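Local atomic coordinates of geranylgeranyl Pyrophosphate Synthetase (PDB entry 5JFQ), a protein that catalyses the stepwise addition of three isopentenyl diphosphate units to dimethylallyl diphosphate, giving geranylgeranyl diphosphate and smaller amounts of farnesyl diphosphate. Residues L32-R37 and T101-P106; M293-L298 and L313-I318; N17-E22 and K65-A70. All blocks are in the same frame, centred on the assembly; numbering follows the deposited sequence.

Interaction 1. Residues L32-R37 and T101-P106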
loop_
_atom_site.group_PDB
_atom_site.type_symbol
_atom_site.label_atom_id
_atom_site.label_comp_id
_atom_site.label_asym_id
_atom_site.label_seq_id
_atom_site.Cartn_x
_atom_site.Cartn_y
_atom_site.Cartn_z
ATOM N N LEU B 32 -15.069 -6.367 -0.196
ATOM C CA LEU B 32 -13.789 -5.711 0.058
ATOM C C LEU B 32 -13.891 -4.706 1.200
ATOM O O LEU B 32 -12.984 -4.607 2.042
ATOM C CB LEU B 32 -13.307 -5.035 -1.223
ATOM C CG LEU B 32 -11.996 -4.260 -1.137
ATOM C CD1 LEU B 32 -10.869 -5.183 -0.668
ATOM C CD2 LEU B 32 -11.655 -3.596 -2.477
ATOM N N TYR B 33 -14.994 -3.971 1.265
ATOM C CA TYR B 33 -15.094 -2.916 2.261
ATOM C C TYR B 33 -15.554 -3.447 3.611
ATOM O O TYR B 33 -15.181 -2.885 4.649
ATOM C CB TYR B 33 -16.007 -1.802 1.738
ATOM C CG TYR B 33 -15.286 -0.927 0.736
ATOM C CD1 TYR B 33 -15.323 -1.207 -0.624
ATOM C CD2 TYR B 33 -14.510 0.142 1.160
ATOM C CE1 TYR B 33 -14.640 -0.417 -1.537
ATOM C CE2 TYR B 33 -13.820 0.940 0.256
ATOM C CZ TYR B 33 -13.891 0.660 -1.089
ATOM O OH TYR B 33 -13.198 1.455 -1.981
ATOM N N ARG B 34 -16.338 -4.528 3.626
ATOM C CA ARG B 34 -16.650 -5.179 4.890
ATOM C C ARG B 34 -15.361 -5.578 5.586
ATOM O O ARG B 34 -15.186 -5.335 6.787
ATOM C CB ARG B 34 -17.546 -6.388 4.633
ATOM C CG ARG B 34 -18.619 -6.679 5.683
ATOM C CD ARG B 34 -19.361 -7.979 5.316
ATOM N NE ARG B 34 -19.891 -7.929 3.949
ATOM C CZ ARG B 34 -20.020 -8.984 3.141
ATOM N NH1 ARG B 34 -19.636 -10.198 3.553
ATOM N NH2 ARG B 34 -20.525 -8.820 1.913
ATOM N N ALA B 35 -14.415 -6.118 4.814
ATOM C CA ALA B 35 -13.098 -6.448 5.336
ATOM C C ALA B 35 -12.309 -5.194 5.692
ATOM O O ALA B 35 -11.660 -5.137 6.744
ATOM C CB ALA B 35 -12.333 -7.295 4.316
ATOM N N ALA B 36 -12.336 -4.177 4.824
ATOM C CA ALA B 36 -11.509 -2.997 5.076
ATOM C C ALA B 36 -12.003 -2.164 6.249
ATOM O O ALA B 36 -11.230 -1.389 6.815
ATOM C CB ALA B 36 -11.432 -2.106 3.835
ATOM N N ARG B 37 -13.264 -2.283 6.623
ATOM C CA ARG B 37 -13.781 -1.522 7.746
ATOM C C ARG B 37 -13.932 -2.371 8.982
ATOM O O ARG B 37 -14.398 -1.862 9.997
ATOM C CB ARG B 37 -15.137 -0.882 7.413
ATOM C CG ARG B 37 -15.060 0.467 6.731
ATOM C CD ARG B 37 -14.271 0.334 5.491
ATOM N NE ARG B 37 -14.413 1.442 4.558
ATOM C CZ ARG B 37 -13.419 2.216 4.145
ATOM N NH1 ARG B 37 -12.186 2.006 4.591
ATOM N NH2 ARG B 37 -13.664 3.169 3.253
ATOM N N THR B 101 -9.042 -14.247 8.613
ATOM C CA THR B 101 -9.796 -15.440 8.966
ATOM C C THR B 101 -11.253 -15.317 8.526
ATOM O O THR B 101 -11.830 -16.286 8.023
ATOM C CB THR B 101 -9.659 -15.743 10.470
ATOM O OG1 THR B 101 -9.914 -14.568 11.243
ATOM C CG2 THR B 101 -8.244 -16.200 10.775
ATOM N N LEU B 102 -11.849 -14.132 8.651
ATOM C CA LEU B 102 -13.247 -13.985 8.252
ATOM C C LEU B 102 -13.421 -13.929 6.743
ATOM O O LEU B 102 -14.454 -14.365 6.222
ATOM C CB LEU B 102 -13.839 -12.720 8.850
ATOM C CG LEU B 102 -13.955 -12.743 10.353
ATOM C CD1 LEU B 102 -14.139 -11.327 10.798
ATOM C CD2 LEU B 102 -15.160 -13.576 10.695
ATOM N N PHE B 103 -12.462 -13.359 6.027
ATOM C CA PHE B 103 -12.664 -13.065 4.619
ATOM C C PHE B 103 -11.659 -13.743 3.716
ATOM O O PHE B 103 -11.867 -13.771 2.499
ATOM C CB PHE B 103 -12.591 -11.555 4.365
ATOM C CG PHE B 103 -13.337 -10.737 5.356
ATOM C CD1 PHE B 103 -14.667 -10.395 5.137
ATOM C CD2 PHE B 103 -12.713 -10.274 6.494
ATOM C CE1 PHE B 103 -15.370 -9.602 6.042
ATOM C CE2 PHE B 103 -13.406 -9.485 7.407
ATOM C CZ PHE B 103 -14.741 -9.151 7.178
ATOM N N GLY B 104 -10.587 -14.280 4.265
ATOM C CA GLY B 104 -9.584 -14.921 3.447
ATOM C C GLY B 104 -8.352 -14.047 3.282
ATOM O O GLY B 104 -8.380 -12.819 3.447
ATOM N N ILE B 105 -7.247 -14.705 2.973
ATOM C CA ILE B 105 -5.992 -13.986 2.835
ATOM C C ILE B 105 -6.038 -12.994 1.672
ATOM O O ILE B 105 -5.750 -11.812 1.896
ATOM C CB ILE B 105 -4.821 -14.991 2.762
ATOM C CG1 ILE B 105 -4.746 -15.729 4.104
ATOM C CG2 ILE B 105 -3.518 -14.282 2.434
ATOM C CD1 ILE B 105 -3.651 -16.748 4.204
ATOM N N PRO B 106 -6.420 -13.384 0.451
ATOM C CA PRO B 106 -6.442 -12.383 -0.629
ATOM C C PRO B 106 -7.306 -11.165 -0.319
ATOM O O PRO B 106 -6.845 -10.030 -0.516
ATOM C CB PRO B 106 -6.948 -13.190 -1.842
ATOM C CG PRO B 106 -7.500 -14.449 -1.285
ATOM C CD PRO B 106 -6.709 -14.731 -0.071
#

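Interaction 2. Residues M293-L298 and L313-I318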
loop_
_atom_site.group_PDB
_atom_site.type_symbol
_atom_site.label_atom_id
_atom_site.label_comp_id
_atom_site.label_asym_id
_atom_site.label_seq_id
_atom_site.Cartn_x
_atom_site.Cartn_y
_atom_site.Cartn_z
ATOM N N MET B 293 12.426 10.618 27.985
ATOM C CA MET B 293 13.051 11.214 26.810
ATOM C C MET B 293 12.022 11.852 25.881
ATOM O O MET B 293 12.356 12.776 25.127
ATOM C CB MET B 293 13.855 10.157 26.061
ATOM C CG MET B 293 15.296 10.543 25.766
ATOM S SD MET B 293 16.167 9.237 24.846
ATOM C CE MET B 293 15.703 7.758 25.760
ATOM N N ALA B 294 10.779 11.376 25.917
ATOM C CA ALA B 294 9.725 12.009 25.138
ATOM C C ALA B 294 9.323 13.342 25.753
ATOM O O ALA B 294 9.248 14.362 25.054
ATOM C CB ALA B 294 8.524 11.070 25.034
ATOM N N LYS B 295 9.059 13.352 27.067
ATOM C CA LYS B 295 8.715 14.592 27.757
ATOM C C LYS B 295 9.830 15.618 27.609
ATOM O O LYS B 295 9.626 16.703 27.056
ATOM C CB LYS B 295 8.444 14.322 29.233
ATOM C CG LYS B 295 7.279 13.415 29.514
ATOM C CD LYS B 295 7.566 12.636 30.789
ATOM C CE LYS B 295 6.384 11.807 31.224
ATOM N NZ LYS B 295 6.667 11.142 32.518
ATOM N N LYS B 296 11.030 15.277 28.084
ATOM C CA LYS B 296 12.155 16.198 27.996
ATOM C C LYS B 296 12.392 16.659 26.574
ATOM O O LYS B 296 13.025 17.700 26.364
ATOM C CB LYS B 296 13.424 15.549 28.548
ATOM N N ASN B 297 11.895 15.910 25.593
ATOM C CA ASN B 297 11.945 16.381 24.220
ATOM C C ASN B 297 10.815 17.359 23.949
ATOM O O ASN B 297 11.017 18.394 23.301
ATOM C CB ASN B 297 11.878 15.201 23.259
ATOM C CG ASN B 297 12.860 15.335 22.131
ATOM O OD1 ASN B 297 12.656 16.119 21.218
ATOM N ND2 ASN B 297 13.956 14.596 22.203
ATOM N N LEU B 298 9.628 17.058 24.474
ATOM C CA LEU B 298 8.417 17.851 24.279
ATOM C C LEU B 298 8.519 19.254 24.880
ATOM O O LEU B 298 7.600 20.064 24.696
ATOM C CB LEU B 298 7.248 17.073 24.877
ATOM C CG LEU B 298 5.815 17.493 24.618
ATOM C CD1 LEU B 298 5.644 17.733 23.143
ATOM C CD2 LEU B 298 4.901 16.390 25.108
ATOM N N LEU B 313 -0.143 11.713 28.552
ATOM C CA LEU B 313 -0.422 10.645 27.600
ATOM C C LEU B 313 0.790 9.740 27.416
ATOM O O LEU B 313 0.662 8.507 27.408
ATOM C CB LEU B 313 -0.864 11.264 26.274
ATOM C CG LEU B 313 -0.989 10.410 25.021
ATOM C CD1 LEU B 313 -2.082 9.375 25.188
ATOM C CD2 LEU B 313 -1.291 11.328 23.854
ATOM N N ALA B 314 1.979 10.330 27.262
ATOM C CA ALA B 314 3.199 9.535 27.271
ATOM C C ALA B 314 3.301 8.723 28.549
ATOM O O ALA B 314 3.887 7.635 28.553
ATOM C CB ALA B 314 4.428 10.431 27.114
ATOM N N ASP B 315 2.718 9.228 29.637
ATOM C CA ASP B 315 2.659 8.459 30.873
ATOM C C ASP B 315 1.698 7.286 30.757
ATOM O O ASP B 315 2.024 6.172 31.182
ATOM C CB ASP B 315 2.266 9.365 32.039
ATOM C CG ASP B 315 3.422 10.207 32.529
ATOM O OD1 ASP B 315 4.573 9.706 32.495
ATOM O OD2 ASP B 315 3.179 11.356 32.956
ATOM N N TYR B 316 0.510 7.505 30.184
ATOM C CA TYR B 316 -0.448 6.408 30.095
ATOM C C TYR B 316 0.105 5.247 29.290
ATOM O O TYR B 316 -0.292 4.099 29.510
ATOM C CB TYR B 316 -1.768 6.858 29.481
ATOM C CG TYR B 316 -2.777 5.722 29.393
ATOM C CD1 TYR B 316 -3.302 5.140 30.541
ATOM C CD2 TYR B 316 -3.188 5.217 28.164
ATOM C CE1 TYR B 316 -4.224 4.098 30.464
ATOM C CE2 TYR B 316 -4.109 4.171 28.079
ATOM C CZ TYR B 316 -4.623 3.622 29.230
ATOM N N LEU B 317 1.019 5.512 28.361
ATOM C CA LEU B 317 1.582 4.404 27.603
ATOM C C LEU B 317 2.358 3.446 28.493
ATOM O O LEU B 317 2.514 2.278 28.128
ATOM C CB LEU B 317 2.467 4.929 26.474
ATOM C CG LEU B 317 1.762 5.939 25.558
ATOM C CD1 LEU B 317 2.571 6.236 24.290
ATOM C CD2 LEU B 317 0.349 5.477 25.215
ATOM N N ILE B 318 2.826 3.903 29.661
ATOM C CA ILE B 318 3.540 3.046 30.607
ATOM C C ILE B 318 2.646 2.543 31.739
ATOM O O ILE B 318 3.060 1.646 32.491
ATOM C CB ILE B 318 4.787 3.779 31.155
ATOM C CG1 ILE B 318 5.808 3.910 30.037
ATOM C CG2 ILE B 318 5.465 3.067 32.337
ATOM C CD1 ILE B 318 5.951 2.694 29.177
#

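Interaction 3. Residues N17-E22 and K65-A70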
loop_
_atom_site.group_PDB
_atom_site.type_symbol
_atom_site.label_atom_id
_atom_site.label_comp_id
_atom_site.label_asym_id
_atom_site.label_seq_id
_atom_site.Cartn_x
_atom_site.Cartn_y
_atom_site.Cartn_z
ATOM N N ASN B 17 -13.589 9.155 15.523
ATOM C CA ASN B 17 -14.490 8.121 15.012
ATOM C C ASN B 17 -15.610 8.707 14.176
ATOM O O ASN B 17 -16.137 8.027 13.287
ATOM C CB ASN B 17 -15.093 7.314 16.154
ATOM C CG ASN B 17 -14.063 6.615 16.948
ATOM O OD1 ASN B 17 -13.240 5.879 16.405
ATOM N ND2 ASN B 17 -14.064 6.859 18.242
ATOM N N GLU B 18 -16.019 9.938 14.477
ATOM C CA GLU B 18 -17.017 10.594 13.645
ATOM C C GLU B 18 -16.450 10.881 12.262
ATOM O O GLU B 18 -17.106 10.616 11.247
ATOM C CB GLU B 18 -17.503 11.865 14.330
ATOM C CG GLU B 18 -18.290 11.583 15.604
ATOM C CD GLU B 18 -18.565 12.829 16.442
ATOM O OE1 GLU B 18 -18.860 12.682 17.654
ATOM O OE2 GLU B 18 -18.491 13.950 15.884
ATOM N N LYS B 19 -15.214 11.377 12.202
ATOM C CA LYS B 19 -14.568 11.596 10.914
ATOM C C LYS B 19 -14.282 10.279 10.201
ATOM O O LYS B 19 -14.435 10.182 8.980
ATOM C CB LYS B 19 -13.283 12.399 11.106
ATOM C CG LYS B 19 -13.432 13.841 10.692
ATOM C CD LYS B 19 -13.603 13.956 9.181
ATOM C CE LYS B 19 -13.832 15.410 8.726
ATOM N NZ LYS B 19 -13.684 15.585 7.238
ATOM N N ILE B 20 -13.867 9.253 10.937
ATOM C CA ILE B 20 -13.677 7.945 10.316
ATOM C C ILE B 20 -14.957 7.497 9.625
ATOM O O ILE B 20 -14.947 7.120 8.444
ATOM C CB ILE B 20 -13.214 6.910 11.353
ATOM C CG1 ILE B 20 -11.715 7.046 11.607
ATOM C CG2 ILE B 20 -13.544 5.514 10.878
ATOM C CD1 ILE B 20 -11.285 6.535 12.958
ATOM N N GLU B 21 -16.086 7.550 10.342
ATOM C CA GLU B 21 -17.341 7.136 9.730
ATOM C C GLU B 21 -17.800 8.087 8.644
ATOM O O GLU B 21 -18.693 7.732 7.867
ATOM C CB GLU B 21 -18.424 6.989 10.793
ATOM C CG GLU B 21 -18.594 5.531 11.154
ATOM C CD GLU B 21 -19.311 5.319 12.466
ATOM O OE1 GLU B 21 -20.087 6.196 12.891
ATOM O OE2 GLU B 21 -19.053 4.258 13.095
ATOM N N GLU B 22 -17.191 9.256 8.543
ATOM C CA GLU B 22 -17.527 10.166 7.460
ATOM C C GLU B 22 -16.611 9.980 6.254
ATOM O O GLU B 22 -17.065 10.073 5.110
ATOM C CB GLU B 22 -17.461 11.604 7.966
ATOM C CG GLU B 22 -17.614 12.640 6.898
ATOM C CD GLU B 22 -17.309 14.020 7.434
ATOM O OE1 GLU B 22 -17.556 14.244 8.644
ATOM O OE2 GLU B 22 -16.801 14.868 6.663
ATOM N N LYS B 65 -8.137 21.341 11.607
ATOM C CA LYS B 65 -7.427 21.317 10.338
ATOM C C LYS B 65 -6.493 20.116 10.244
ATOM O O LYS B 65 -6.168 19.686 9.129
ATOM C CB LYS B 65 -6.655 22.630 10.126
ATOM C CG LYS B 65 -7.557 23.839 9.852
ATOM C CD LYS B 65 -6.769 25.090 9.421
ATOM C CE LYS B 65 -7.672 26.356 9.354
ATOM N NZ LYS B 65 -7.041 27.501 8.596
ATOM N N ALA B 66 -6.076 19.547 11.379
ATOM C CA ALA B 66 -5.204 18.378 11.396
ATOM C C ALA B 66 -5.973 17.062 11.330
ATOM O O ALA B 66 -5.358 15.993 11.416
ATOM C CB ALA B 66 -4.326 18.401 12.645
ATOM N N ILE B 67 -7.295 17.113 11.158
ATOM C CA ILE B 67 -8.097 15.909 11.305
ATOM C C ILE B 67 -7.810 14.921 10.176
ATOM O O ILE B 67 -7.783 13.700 10.399
ATOM C CB ILE B 67 -9.589 16.269 11.402
ATOM C CG1 ILE B 67 -10.398 15.033 11.773
ATOM C CG2 ILE B 67 -10.108 16.830 10.086
ATOM C CD1 ILE B 67 -10.289 14.655 13.230
ATOM N N HIS B 68 -7.564 15.422 8.956
ATOM C CA HIS B 68 -7.333 14.518 7.836
ATOM C C HIS B 68 -6.035 13.726 8.037
ATOM O O HIS B 68 -6.007 12.500 7.841
ATOM C CB HIS B 68 -7.319 15.303 6.520
ATOM C CG HIS B 68 -8.647 15.907 6.155
ATOM N ND1 HIS B 68 -9.590 15.242 5.397
ATOM C CD2 HIS B 68 -9.188 17.117 6.443
ATOM C CE1 HIS B 68 -10.656 16.011 5.241
ATOM N NE2 HIS B 68 -10.437 17.152 5.870
ATOM N N ALA B 69 -4.967 14.400 8.476
ATOM C CA ALA B 69 -3.755 13.698 8.872
ATOM C C ALA B 69 -3.992 12.767 10.057
ATOM O O ALA B 69 -3.341 11.720 10.168
ATOM C CB ALA B 69 -2.669 14.700 9.212
ATOM N N ALA B 70 -4.899 13.122 10.962
ATOM C CA ALA B 70 -5.205 12.188 12.036
ATOM C C ALA B 70 -5.898 10.950 11.480
ATOM O O ALA B 70 -5.515 9.817 11.789
ATOM C CB ALA B 70 -6.060 12.863 13.107
#

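Interaction 1. Residues L32-R37 and T101-P106
The methyl group of Ala35 sits over the centre of the Phe103 ring. Its CB lies 3.7 Å from the ring centroid of Phe103, only 12° off the ring normal, so this is a CH-pi contact onto the face. The backbone of Ala35 shares that face, with CA of Ala35 3.7 Å from CZ of Phe103. On the opposite face lies Leu102 CB, shifted toward the rim, so the ring is held between its own helix and helix 30-36. Arg34 meets the far end of the ring. Its carbonyl O approaches CZ of Phe103 obliquely at 3.9 Å, and its CB stands 4.1 Å from CE1 of Phe103. The ring gets there because its CG is anti to the carbonyl carbon (chi1 -45°), which sends it toward helix 30-36. With an alanine in place of Phe103, the Ala35 methyl would probably lose its aromatic cover and a gap would open between the two helices. In this all-alpha prenyl synthase fold, the ring packs short helix 99-103 onto helix 30-36. Gly104, with positive phi (104°), ends helix 99-103 and is the N-cap of helix 105-123. Nearby, Leu32 packs on Leu110 and Thr114 of helix 105-123, and Arg37 makes a salt bridge with Glu118. Tyr33 OH hydrogen-bonds Glu149 of the second subunit, which places helix 30-36 at the dimer interface, and Ala35 also touches Val99 of helix 99-103.

Interaction 2. Residues M293-L298 and L313-I318
Lys295 and Asp315 form the polar part of this contact, a salt bridge on the protein surface. NZ of Lys295 donates to OD1 of Asp315 at 2.5 Å. It reaches this oxygen on its syn side, 18° out of the carboxylate plane. The grip is on one oxygen, since OD2 of Asp315 is 3.5 Å from NZ of Lys295. The two side chains cross at about a right angle. The lysine leaves its helix with CG anti to the carbonyl carbon (chi1 -63°), bends at chi2, and is extended beyond that. This carries the amine across to the other helix. The amine also has a salt bridge with Glu292, one turn back on its own helix. Lys295 therefore lies between two carboxylates, which would probably favour its charged form. The setting is an antiparallel helical hairpin near the C-terminus of an all-alpha prenyl synthase fold, with helix 280-298 followed by helix 305-316. The apolar side is looser: the CB atoms of Ala294 and Ala314 point toward each other's helix but stay 4.6 Å apart. Ile291 extends this side, touching Ala314, Asp315 and Ile318. Leu298 packs on Leu310 and Val311 of helix 305-316. Ala294 also touches Tyr204 and Ser208 of helix 195-221. Leu313 touches Leu47, Ile51 and Leu54 of helix 47-58.

Interaction 3. Residues N17-E22 and K65-A70
The His68 imidazole is met by the amine of Lys19, which comes in obliquely. NZ of Lys19 is 3.7 Å from CE1 of His68 and 3.9 Å from its NE2. No hydrogen bond is made there. His68 also touches Met125 and Ser126 of a nearby loop. The second flat group is the carboxylate of Glu22. Its OE2 takes a weak hydrogen bond, part of a salt bridge, from NZ of Lys19 at 3.2 Å. Donor and acceptor are three residues apart on helix 9-23, so the bond spans one turn. This weak bond is consistent with the amine staying near its own helix, beside the imidazole. The rest of the contact is aliphatic. CG of Lys19 lies against CG1 of Ile67, 3.4 Å away, and CD1 of Ile67 is a looser neighbour. The isoleucine has CG1 anti to its backbone N (chi1 -171°), which turns this branch toward the lysine stem. Lys19 bends at chi2 (-69°), and from there its outer part runs on to His68. The far end of helix 67-88 carries Asp84 and Asp88 of the aspartate-rich motif, which by similarity bind magnesium. Ile67 is buried and packs also on Leu53. Lys19 and Ile20 both touch Ile71, one turn further along helix 67-88. The contact thus lays helix 9-23 against the start of helix 67-88, with helix 47-58 beside Ile67.

How the interactions relate
The six segments come along the chain in the order 17-22, 32-37, 65-70, 101-106, 293-298 and 313-318. Interactions 1 and 3 therefore cross, while interaction 2 follows both. Helices 9-23 and 30-36 are consecutive, and each packs on a later part of the chain. The centres of interactions 1 and 3 are about 23 Å apart, and their nearest atoms about 7 Å. The centre of interaction 2 is about 35 Å from that of interaction 1, on the opposite side of the chain's centre, and about 24 Å from that of interaction 3. Helix 47-58 lies beside both interaction 2 and interaction 3. Interactions 1 and 3 tie N-terminal helices to later ones, while interaction 2 pairs the last two modelled helices.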